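Local coordinates for protein endoglucanase CEL5A (Eubacterium cellulosolvens, PDB 4AFM) that probably binds xyloglucan through a non-catalytic carbohydrate-binding module, bringing the attached family 5 glycoside hydrolase to its polysaccharide substrate, at residues P25-L30 with I107-L112; E46-Y51 with T84-K89; D55-F60 with W72-P77. All coordinates share one frame; numbering follows the deposited sequence.

Interaction 1. Residues P25-L30 with I107-L112; sequences PSAYEL and IGVKPL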
loop_
_atom_site.group_PDB
_atom_site.type_symbol
_atom_site.label_atom_id
_atom_site.label_comp_id
_atom_site.label_asym_id
_atom_site.label_seq_id
_atom_site.Cartn_x
_atom_site.Cartn_y
_atom_site.Cartn_z
ATOM N N PRO A 25 1.837 -1.045 16.395
ATOM C CA PRO A 25 2.376 -0.811 15.104
ATOM C C PRO A 25 2.103 -1.916 14.135
ATOM O O PRO A 25 1.803 -3.070 14.520
ATOM C CB PRO A 25 3.880 -0.631 15.338
ATOM C CG PRO A 25 4.086 -1.347 16.589
ATOM C CD PRO A 25 2.871 -1.210 17.419
ATOM N N SER A 26 2.255 -1.639 12.851
ATOM C CA SER A 26 1.932 -2.549 11.758
ATOM C C SER A 26 3.060 -2.845 10.829
ATOM O O SER A 26 3.955 -1.962 10.658
ATOM C CB SER A 26 0.804 -1.999 10.895
ATOM O OG SER A 26 -0.312 -1.587 11.727
ATOM N N ALA A 27 3.052 -3.957 10.149
ATOM C CA ALA A 27 3.928 -4.221 9.035
ATOM C C ALA A 27 3.363 -3.732 7.743
ATOM O O ALA A 27 4.113 -3.493 6.782
ATOM C CB ALA A 27 4.227 -5.733 8.965
ATOM N N TYR A 28 2.024 -3.677 7.586
ATOM C CA TYR A 28 1.388 -3.349 6.317
ATOM C C TYR A 28 -0.020 -2.879 6.616
ATOM O O TYR A 28 -0.683 -3.529 7.488
ATOM C CB TYR A 28 1.300 -4.676 5.483
ATOM C CG TYR A 28 0.600 -4.505 4.157
ATOM C CD1 TYR A 28 1.279 -4.094 3.021
ATOM C CD2 TYR A 28 -0.771 -4.792 4.030
ATOM C CE1 TYR A 28 0.637 -3.904 1.775
ATOM C CE2 TYR A 28 -1.438 -4.614 2.844
ATOM C CZ TYR A 28 -0.746 -4.180 1.741
ATOM O OH TYR A 28 -1.366 -4.029 0.486
ATOM N N GLU A 29 -0.502 -1.862 6.029
ATOM C CA GLU A 29 -1.875 -1.383 6.233
ATOM C C GLU A 29 -2.490 -0.920 4.996
ATOM O O GLU A 29 -1.767 -0.191 4.195
ATOM C CB GLU A 29 -1.833 -0.137 7.257
ATOM C CG GLU A 29 -1.363 -0.562 8.620
ATOM C CD GLU A 29 -1.281 0.627 9.425
ATOM O OE1 GLU A 29 -0.369 1.547 9.243
ATOM O OE2 GLU A 29 -1.916 0.624 10.476
ATOM N N LEU A 30 -3.760 -1.073 4.834
ATOM C CA LEU A 30 -4.540 -0.484 3.729
ATOM C C LEU A 30 -5.782 0.070 4.247
ATOM O O LEU A 30 -6.427 -0.471 5.285
ATOM C CB LEU A 30 -5.075 -1.467 2.756
ATOM C CG LEU A 30 -4.060 -2.160 2.015
ATOM C CD1 LEU A 30 -4.658 -3.333 1.070
ATOM C CD2 LEU A 30 -3.482 -1.259 0.854
ATOM N N ILE A 107 -7.379 -2.722 6.745
ATOM C CA ILE A 107 -6.726 -4.003 6.753
ATOM C C ILE A 107 -5.357 -3.779 7.316
ATOM O O ILE A 107 -4.628 -2.899 6.858
ATOM C CB ILE A 107 -6.594 -4.555 5.277
ATOM C CG1 ILE A 107 -7.990 -4.783 4.726
ATOM C CG2 ILE A 107 -5.763 -5.847 5.277
ATOM C CD1 ILE A 107 -7.969 -5.039 3.209
ATOM N N GLY A 108 -4.919 -4.543 8.309
ATOM C CA GLY A 108 -3.593 -4.370 8.884
ATOM C C GLY A 108 -2.948 -5.703 9.171
ATOM O O GLY A 108 -3.626 -6.674 9.631
ATOM N N VAL A 109 -1.649 -5.814 9.010
ATOM C CA VAL A 109 -0.850 -6.982 9.424
ATOM C C VAL A 109 -0.045 -6.493 10.588
ATOM O O VAL A 109 0.726 -5.499 10.441
ATOM C CB VAL A 109 0.050 -7.428 8.268
ATOM C CG1 VAL A 109 0.983 -8.534 8.753
ATOM C CG2 VAL A 109 -0.744 -7.880 7.054
ATOM N N LYS A 110 -0.113 -7.161 11.730
ATOM C CA LYS A 110 0.518 -6.640 12.959
ATOM C C LYS A 110 1.218 -7.782 13.691
ATOM O O LYS A 110 0.822 -8.950 13.610
ATOM C CB LYS A 110 -0.504 -6.083 13.941
ATOM C CG LYS A 110 -1.270 -4.842 13.354
ATOM C CD LYS A 110 -2.125 -4.244 14.497
ATOM C CE LYS A 110 -2.982 -3.031 14.086
ATOM N NZ LYS A 110 -2.091 -1.870 13.848
ATOM N N PRO A 111 2.263 -7.460 14.453
ATOM C CA PRO A 111 2.911 -8.453 15.331
ATOM C C PRO A 111 2.271 -8.493 16.672
ATOM O O PRO A 111 1.746 -7.520 17.203
ATOM C CB PRO A 111 4.363 -7.827 15.458
ATOM C CG PRO A 111 4.064 -6.331 15.509
ATOM C CD PRO A 111 2.930 -6.119 14.520
ATOM N N LEU A 112 2.461 -9.661 17.308
ATOM C CA LEU A 112 2.301 -9.761 18.767
ATOM C C LEU A 112 3.637 -9.395 19.410
ATOM O O LEU A 112 4.699 -9.418 18.751
ATOM C CB LEU A 112 1.802 -11.159 19.163
ATOM C CG LEU A 112 0.481 -11.576 18.512
ATOM C CD1 LEU A 112 0.009 -12.959 19.059
ATOM C CD2 LEU A 112 -0.584 -10.559 18.538
#

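Interaction 2. Residues E46-Y51 with T84-K89; sequences EIKVDY and TAVFTK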
loop_
_atom_site.group_PDB
_atom_site.type_symbol
_atom_site.label_atom_id
_atom_site.label_comp_id
_atom_site.label_asym_id
_atom_site.label_seq_id
_atom_site.Cartn_x
_atom_site.Cartn_y
_atom_site.Cartn_z
ATOM N N GLU A 46 -6.609 -15.643 -0.747
ATOM C CA GLU A 46 -5.864 -15.820 0.493
ATOM C C GLU A 46 -4.785 -14.810 0.533
ATOM O O GLU A 46 -4.353 -14.279 -0.520
ATOM C CB GLU A 46 -5.261 -17.207 0.618
ATOM C CG GLU A 46 -4.461 -17.663 -0.534
ATOM C CD GLU A 46 -4.085 -19.130 -0.428
ATOM O OE1 GLU A 46 -4.766 -19.917 0.317
ATOM O OE2 GLU A 46 -3.070 -19.441 -1.144
ATOM N N ILE A 47 -4.395 -14.446 1.737
ATOM C CA ILE A 47 -3.253 -13.559 1.933
ATOM C C ILE A 47 -2.128 -14.384 2.530
ATOM O O ILE A 47 -2.385 -15.089 3.583
ATOM C CB ILE A 47 -3.675 -12.400 2.856
ATOM C CG1 ILE A 47 -4.730 -11.501 2.107
ATOM C CG2 ILE A 47 -2.447 -11.542 3.282
ATOM C CD1 ILE A 47 -5.351 -10.494 2.974
ATOM N N LYS A 48 -0.963 -14.363 2.015
ATOM C CA LYS A 48 0.143 -15.130 2.552
ATOM C C LYS A 48 1.241 -14.170 2.921
ATOM O O LYS A 48 1.611 -13.243 2.147
ATOM C CB LYS A 48 0.696 -16.074 1.493
ATOM C CG LYS A 48 -0.411 -17.036 1.030
ATOM C CD LYS A 48 0.208 -18.143 0.230
ATOM C CE LYS A 48 0.155 -17.840 -1.200
ATOM N NZ LYS A 48 0.045 -19.214 -1.802
ATOM N N VAL A 49 1.856 -14.363 4.072
ATOM C CA VAL A 49 2.884 -13.429 4.586
ATOM C C VAL A 49 4.127 -14.231 4.951
ATOM O O VAL A 49 3.985 -15.176 5.814
ATOM C CB VAL A 49 2.348 -12.678 5.840
ATOM C CG1 VAL A 49 3.412 -11.691 6.290
ATOM C CG2 VAL A 49 1.050 -11.947 5.546
ATOM N N ASP A 50 5.252 -13.921 4.423
ATOM C CA ASP A 50 6.525 -14.509 4.875
ATOM C C ASP A 50 7.019 -13.643 5.975
ATOM O O ASP A 50 7.240 -12.398 5.786
ATOM C CB ASP A 50 7.513 -14.569 3.747
ATOM C CG ASP A 50 7.097 -15.466 2.601
ATOM O OD1 ASP A 50 6.152 -16.247 2.681
ATOM O OD2 ASP A 50 7.784 -15.321 1.532
ATOM N N TYR A 51 7.276 -14.210 7.150
ATOM C CA TYR A 51 7.583 -13.424 8.376
ATOM C C TYR A 51 8.439 -14.233 9.291
ATOM O O TYR A 51 8.469 -15.479 9.191
ATOM C CB TYR A 51 6.297 -12.972 9.083
ATOM C CG TYR A 51 5.604 -14.055 9.829
ATOM C CD1 TYR A 51 4.964 -15.110 9.115
ATOM C CD2 TYR A 51 5.635 -14.116 11.233
ATOM C CE1 TYR A 51 4.422 -16.186 9.827
ATOM C CE2 TYR A 51 5.049 -15.179 11.895
ATOM C CZ TYR A 51 4.440 -16.177 11.167
ATOM O OH TYR A 51 3.874 -17.269 11.859
ATOM N N THR A 84 5.760 -18.951 6.682
ATOM C CA THR A 84 4.685 -18.312 5.957
ATOM C C THR A 84 3.370 -18.469 6.654
ATOM O O THR A 84 2.970 -19.634 7.001
ATOM C CB THR A 84 4.542 -18.870 4.514
ATOM O OG1 THR A 84 5.775 -18.735 3.833
ATOM C CG2 THR A 84 3.429 -18.255 3.721
ATOM N N ALA A 85 2.653 -17.416 6.933
ATOM C CA ALA A 85 1.281 -17.471 7.478
ATOM C C ALA A 85 0.294 -17.364 6.356
ATOM O O ALA A 85 0.467 -16.492 5.416
ATOM C CB ALA A 85 1.072 -16.285 8.399
ATOM N N VAL A 86 -0.744 -18.162 6.376
ATOM C CA VAL A 86 -1.805 -18.135 5.358
ATOM C C VAL A 86 -3.056 -17.720 6.005
ATOM O O VAL A 86 -3.481 -18.319 7.049
ATOM C CB VAL A 86 -1.920 -19.506 4.690
ATOM C CG1 VAL A 86 -3.074 -19.484 3.702
ATOM C CG2 VAL A 86 -0.609 -19.941 4.069
ATOM N N PHE A 87 -3.774 -16.723 5.447
ATOM C CA PHE A 87 -5.071 -16.260 5.921
ATOM C C PHE A 87 -6.055 -16.443 4.760
ATOM O O PHE A 87 -5.685 -16.157 3.623
ATOM C CB PHE A 87 -5.037 -14.785 6.318
ATOM C CG PHE A 87 -4.023 -14.462 7.376
ATOM C CD1 PHE A 87 -2.723 -14.109 7.042
ATOM C CD2 PHE A 87 -4.363 -14.486 8.746
ATOM C CE1 PHE A 87 -1.812 -13.774 7.974
ATOM C CE2 PHE A 87 -3.424 -14.150 9.697
ATOM C CZ PHE A 87 -2.156 -13.781 9.320
ATOM N N THR A 88 -7.214 -16.969 4.981
ATOM C CA THR A 88 -8.164 -17.145 3.866
ATOM C C THR A 88 -9.342 -16.245 3.965
ATOM O O THR A 88 -9.760 -15.813 5.056
ATOM C CB THR A 88 -8.714 -18.556 3.838
ATOM O OG1 THR A 88 -9.600 -18.792 4.939
ATOM C CG2 THR A 88 -7.554 -19.634 3.908
ATOM N N LYS A 89 -9.953 -15.964 2.793
ATOM C CA LYS A 89 -11.098 -15.121 2.818
ATOM C C LYS A 89 -12.223 -15.729 3.680
ATOM O O LYS A 89 -12.945 -15.018 4.403
ATOM C CB LYS A 89 -11.656 -14.888 1.391
ATOM C CG LYS A 89 -12.887 -14.055 1.394
ATOM C CD LYS A 89 -13.341 -13.783 -0.050
ATOM C CE LYS A 89 -14.478 -12.866 -0.069
ATOM N NZ LYS A 89 -14.876 -12.532 -1.499
#

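Interaction 3. Residues D55-F60 with W72-P77; sequences DIVLIF and WAQISP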
loop_
_atom_site.group_PDB
_atom_site.type_symbol
_atom_site.label_atom_id
_atom_site.label_comp_id
_atom_site.label_asym_id
_atom_site.label_seq_id
_atom_site.Cartn_x
_atom_site.Cartn_y
_atom_site.Cartn_z
ATOM N N ASP A 55 4.851 -13.673 16.620
ATOM C CA ASP A 55 3.588 -14.153 16.046
ATOM C C ASP A 55 2.848 -13.037 15.340
ATOM O O ASP A 55 3.088 -11.853 15.624
ATOM C CB ASP A 55 2.762 -14.850 17.119
ATOM C CG ASP A 55 3.412 -16.222 17.506
ATOM O OD1 ASP A 55 3.701 -17.015 16.638
ATOM O OD2 ASP A 55 3.730 -16.234 18.772
ATOM N N ILE A 56 2.030 -13.390 14.386
ATOM C CA ILE A 56 1.449 -12.461 13.436
ATOM C C ILE A 56 -0.038 -12.549 13.484
ATOM O O ILE A 56 -0.656 -13.625 13.647
ATOM C CB ILE A 56 2.009 -12.727 12.027
ATOM C CG1 ILE A 56 1.677 -11.578 11.058
ATOM C CG2 ILE A 56 1.541 -14.074 11.485
ATOM C CD1 ILE A 56 2.415 -11.705 9.750
ATOM N N VAL A 57 -0.727 -11.426 13.294
ATOM C CA VAL A 57 -2.190 -11.390 13.088
ATOM C C VAL A 57 -2.527 -10.523 11.892
ATOM O O VAL A 57 -1.794 -9.608 11.528
ATOM C CB VAL A 57 -2.988 -10.948 14.344
ATOM C CG1 VAL A 57 -2.781 -11.929 15.480
ATOM C CG2 VAL A 57 -2.565 -9.552 14.769
ATOM N N LEU A 58 -3.705 -10.769 11.351
ATOM C CA LEU A 58 -4.308 -9.976 10.289
ATOM C C LEU A 58 -5.536 -9.345 10.882
ATOM O O LEU A 58 -6.357 -10.021 11.579
ATOM C CB LEU A 58 -4.663 -10.869 9.093
ATOM C CG LEU A 58 -5.378 -10.156 7.933
ATOM C CD1 LEU A 58 -4.446 -9.157 7.269
ATOM C CD2 LEU A 58 -5.813 -11.265 6.930
ATOM N N ILE A 59 -5.778 -8.075 10.659
ATOM C CA ILE A 59 -6.917 -7.246 11.186
ATOM C C ILE A 59 -7.762 -6.860 9.988
ATOM O O ILE A 59 -7.185 -6.173 9.089
ATOM C CB ILE A 59 -6.436 -5.932 11.916
ATOM C CG1 ILE A 59 -5.350 -6.173 12.958
ATOM C CG2 ILE A 59 -7.628 -5.188 12.481
ATOM C CD1 ILE A 59 -5.689 -7.189 14.028
ATOM N N PHE A 60 -9.045 -7.138 9.934
ATOM C CA PHE A 60 -10.014 -6.431 9.075
ATOM C C PHE A 60 -10.872 -5.628 9.989
ATOM O O PHE A 60 -11.443 -6.247 10.974
ATOM C CB PHE A 60 -10.853 -7.405 8.259
ATOM C CG PHE A 60 -10.251 -7.816 6.939
ATOM C CD1 PHE A 60 -8.885 -8.208 6.813
ATOM C CD2 PHE A 60 -11.043 -7.789 5.835
ATOM C CE1 PHE A 60 -8.418 -8.592 5.541
ATOM C CE2 PHE A 60 -10.524 -8.214 4.575
ATOM C CZ PHE A 60 -9.218 -8.546 4.438
ATOM N N TRP A 72 -13.683 -5.391 14.872
ATOM C CA TRP A 72 -12.218 -5.569 14.915
ATOM C C TRP A 72 -11.946 -7.048 14.705
ATOM O O TRP A 72 -11.983 -7.860 15.706
ATOM C CB TRP A 72 -11.679 -5.040 16.211
ATOM C CG TRP A 72 -10.144 -5.088 16.276
ATOM C CD1 TRP A 72 -9.416 -6.092 16.880
ATOM C CD2 TRP A 72 -9.221 -4.098 15.758
ATOM N NE1 TRP A 72 -8.056 -5.777 16.788
ATOM C CE2 TRP A 72 -7.915 -4.612 16.103
ATOM C CE3 TRP A 72 -9.342 -2.922 15.100
ATOM C CZ2 TRP A 72 -6.738 -3.874 15.797
ATOM C CZ3 TRP A 72 -8.192 -2.200 14.737
ATOM C CH2 TRP A 72 -6.893 -2.717 15.103
ATOM N N ALA A 73 -11.831 -7.467 13.502
ATOM C CA ALA A 73 -11.755 -8.957 13.070
ATOM C C ALA A 73 -10.235 -9.281 13.197
ATOM O O ALA A 73 -9.542 -9.146 12.084
ATOM C CB ALA A 73 -12.385 -9.201 11.805
ATOM N N GLN A 74 -9.700 -9.558 14.300
ATOM C CA GLN A 74 -8.318 -9.928 14.530
ATOM C C GLN A 74 -8.233 -11.431 14.307
ATOM O O GLN A 74 -8.921 -12.207 15.100
ATOM C CB GLN A 74 -7.914 -9.523 15.841
ATOM C CG GLN A 74 -6.550 -9.840 16.210
ATOM C CD GLN A 74 -6.193 -9.154 17.446
ATOM O OE1 GLN A 74 -6.442 -8.012 17.764
ATOM N NE2 GLN A 74 -5.583 -9.979 18.303
ATOM N N ILE A 75 -7.450 -11.882 13.375
ATOM C CA ILE A 75 -7.368 -13.290 13.102
ATOM C C ILE A 75 -5.955 -13.742 13.109
ATOM O O ILE A 75 -5.006 -13.149 12.620
ATOM C CB ILE A 75 -8.043 -13.923 12.001
ATOM C CG1 ILE A 75 -7.599 -13.144 10.831
ATOM C CG2 ILE A 75 -9.572 -13.849 12.091
ATOM C CD1 ILE A 75 -7.962 -13.903 9.514
ATOM N N SER A 76 -5.855 -14.922 13.714
ATOM C CA SER A 76 -4.586 -15.686 13.625
ATOM C C SER A 76 -4.562 -16.374 12.278
ATOM O O SER A 76 -5.530 -16.560 11.656
ATOM C CB SER A 76 -4.494 -16.674 14.819
ATOM O OG SER A 76 -5.633 -17.377 14.681
ATOM N N PRO A 77 -3.347 -16.843 11.870
ATOM C CA PRO A 77 -3.284 -17.559 10.575
ATOM C C PRO A 77 -4.221 -18.746 10.510
ATOM O O PRO A 77 -4.364 -19.456 11.510
ATOM C CB PRO A 77 -1.807 -18.024 10.602
ATOM C CG PRO A 77 -1.071 -16.964 11.434
ATOM C CD PRO A 77 -2.056 -16.645 12.500
#

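Interaction 1. Residues P25-L30 with I107-L112
Y28 and V109 meet at the apolar centre of this antiparallel β-pair, with Y28 CB 4.1 Å from V109 CB. The two strands are neighbours in the four-stranded antiparallel sheet of the carbohydrate-binding module, and 28-30 is an outermost strand of that sheet within the chain. L30 lies against I107 on the same face (CB to CB, 4.3 Å), and the A27 methyl adds a looser touch on V109 CG1. With its CG anti to the backbone N (chi1 177°), Y28 sends its ring along that face, the V109 CG2 methyl lying obliquely to it; I123 and P38 also pack on this tyrosine.

The backbones are laced at both ends: L30 and I107 exchange a pair of N-H···O bonds, V109 N reaches Y28 O at 2.9 Å, and A27 N reaches V109 O at 2.8 Å. Between the hydrogen-bonded pairs, E29 faces G108 with their CA atoms 4.3 Å apart.

The other side of this pair, where E29 points, is polar. K110 runs out extended and turns only at its last torsion (chi4 -71°), which brings NZ to S26 OG at 2.8 Å. The same ammonium bonds W24 O and Y106 OH and makes a cation-pi contact with W24, while E29, whose OE2 is hydrogen-bonded to Y106 OH, adds an opposite charge nearby. A methionine in place of this lysine would probably leave S26 OG and W24 O without the ammonium's N-H groups, and E29 without a positive charge nearby. E29 also reaches across the dimer, its OE1 taking the N-H of T36 in the second subunit.

Beyond the lysine, the buried carbonyl oxygen of P25, which finds no hydrogen-bond donor in the model, rests 3.3 Å from P111 CD.

Interaction 2. Residues E46-Y51 with T84-K89
Residues E46 to D50 run antiparallel to T84-T88 in regular register, the strand axes approaching to 4.5 Å at 162°, with I47/F87 and V49/A85 as the hydrogen-bonded pairs. Each pair is joined by two N-H···O bonds, F87 N to I47 O at 2.8 Å being one of the four.

On the face carrying I47, V49, A85 and F87 the contact is apolar. The F87 ring offers its edge to the neighbouring strand, CE1 lying 4.2 Å from V49 CG2. Y51 bends in from the strand end: its CG sits between the backbone N and the carbonyl carbon (chi1 75°), which brings CE1 to 3.6 Å from A85 CB, the A85 backbone N lying near the ring plane at its edge.

The other face is mixed, polar at its D50/T84 end. D50 and T84 stand side by side pointing the same way, and T84 OG1 donates to D50 OD1 at 2.8 Å, arriving 44° above the carboxylate plane. Nearby, the CB of K48 packs against T84 CG2 and its CG against V86 CG2.

Strand 45-52 lies between 84-88 and 118-127, bonding to both. V49, A85 and F87 turn toward strand 56-62, meeting I56 and L58 there, while T88 ends its own strand as the N-cap of helix 89-96, with Q91 OE1 accepting from its backbone N-H.

Interaction 3. Residues D55-F60 with W72-P77
In the conformer given, one of two for I59, its CG2 methyl lies over the six-membered ring of W72, 3.5 Å from the centroid and only 4° off the ring normal, a CH-pi contact. The I59 chi1 of -50° puts CG1 beside the backbone N and CG2 anti to it, which carries the methyl over the indole. The CD1 end settles beside Q74, 3.5 Å from Q74 CG, the two side chains pointing the same way.

The tryptophan is steadied by its own strand. NE1 donates to Q74 OE1 at 2.9 Å, in the indole plane and on a lone pair of the amide oxygen, so the bond restrains both the ring and the extended glutamine. V57 CB meets Q74 CG on this face too.

On the reverse side L58 packs on I75, whose CG1 sits 3.4 Å from L58 O, and F60 CB looks at the A73 methyl. Past the strand end, I56 CG2 touches P77 CG at 3.9 Å.

Behind these side chains is a β-hairpin, strand 56-62 with 71-75, closed by paired backbone bonds at L58/I75 and F60/A73; L58 N to I75 O is nearly straight at 170°. A73 is the centre of an inverse gamma turn, where Q74 N makes a weak bond to W72 O; the turn falls right after W72. Helix 89-96 backs the reverse face, I92 touching both F60 and I75, and F101 meets the F60 ring edge-to-face.

The chemistry is two-sided: aliphatic and aromatic groups close the interior, while on the exposed surface the W72 ring's orientation is restrained by the methyl over one face and the in-plane bond to the Q74 amide. Such an aromatic platform could serve for sugar stacking, as aromatic residues do in other carbohydrate-binding modules.

Interactions 1 and 3 share one four-stranded sheet: strands 106-111 and 56-62 are its inner neighbours, joined directly by G108 O to I59 N, and each contact adds an outer strand. Interaction 2 belongs to the other antiparallel sheet and meets interaction 3 through the F87 ring, which packs on L58 and residues 75-77; it does not touch interaction 1. Interaction 1 is the most buried, and its polar face gathers round a multiply bonded ammonium. Interaction 2 is partly buried, with a hydroxyl-carboxylate bond on its polar side. Interaction 3 has the exposed residues, where an indole and an amide replace charge.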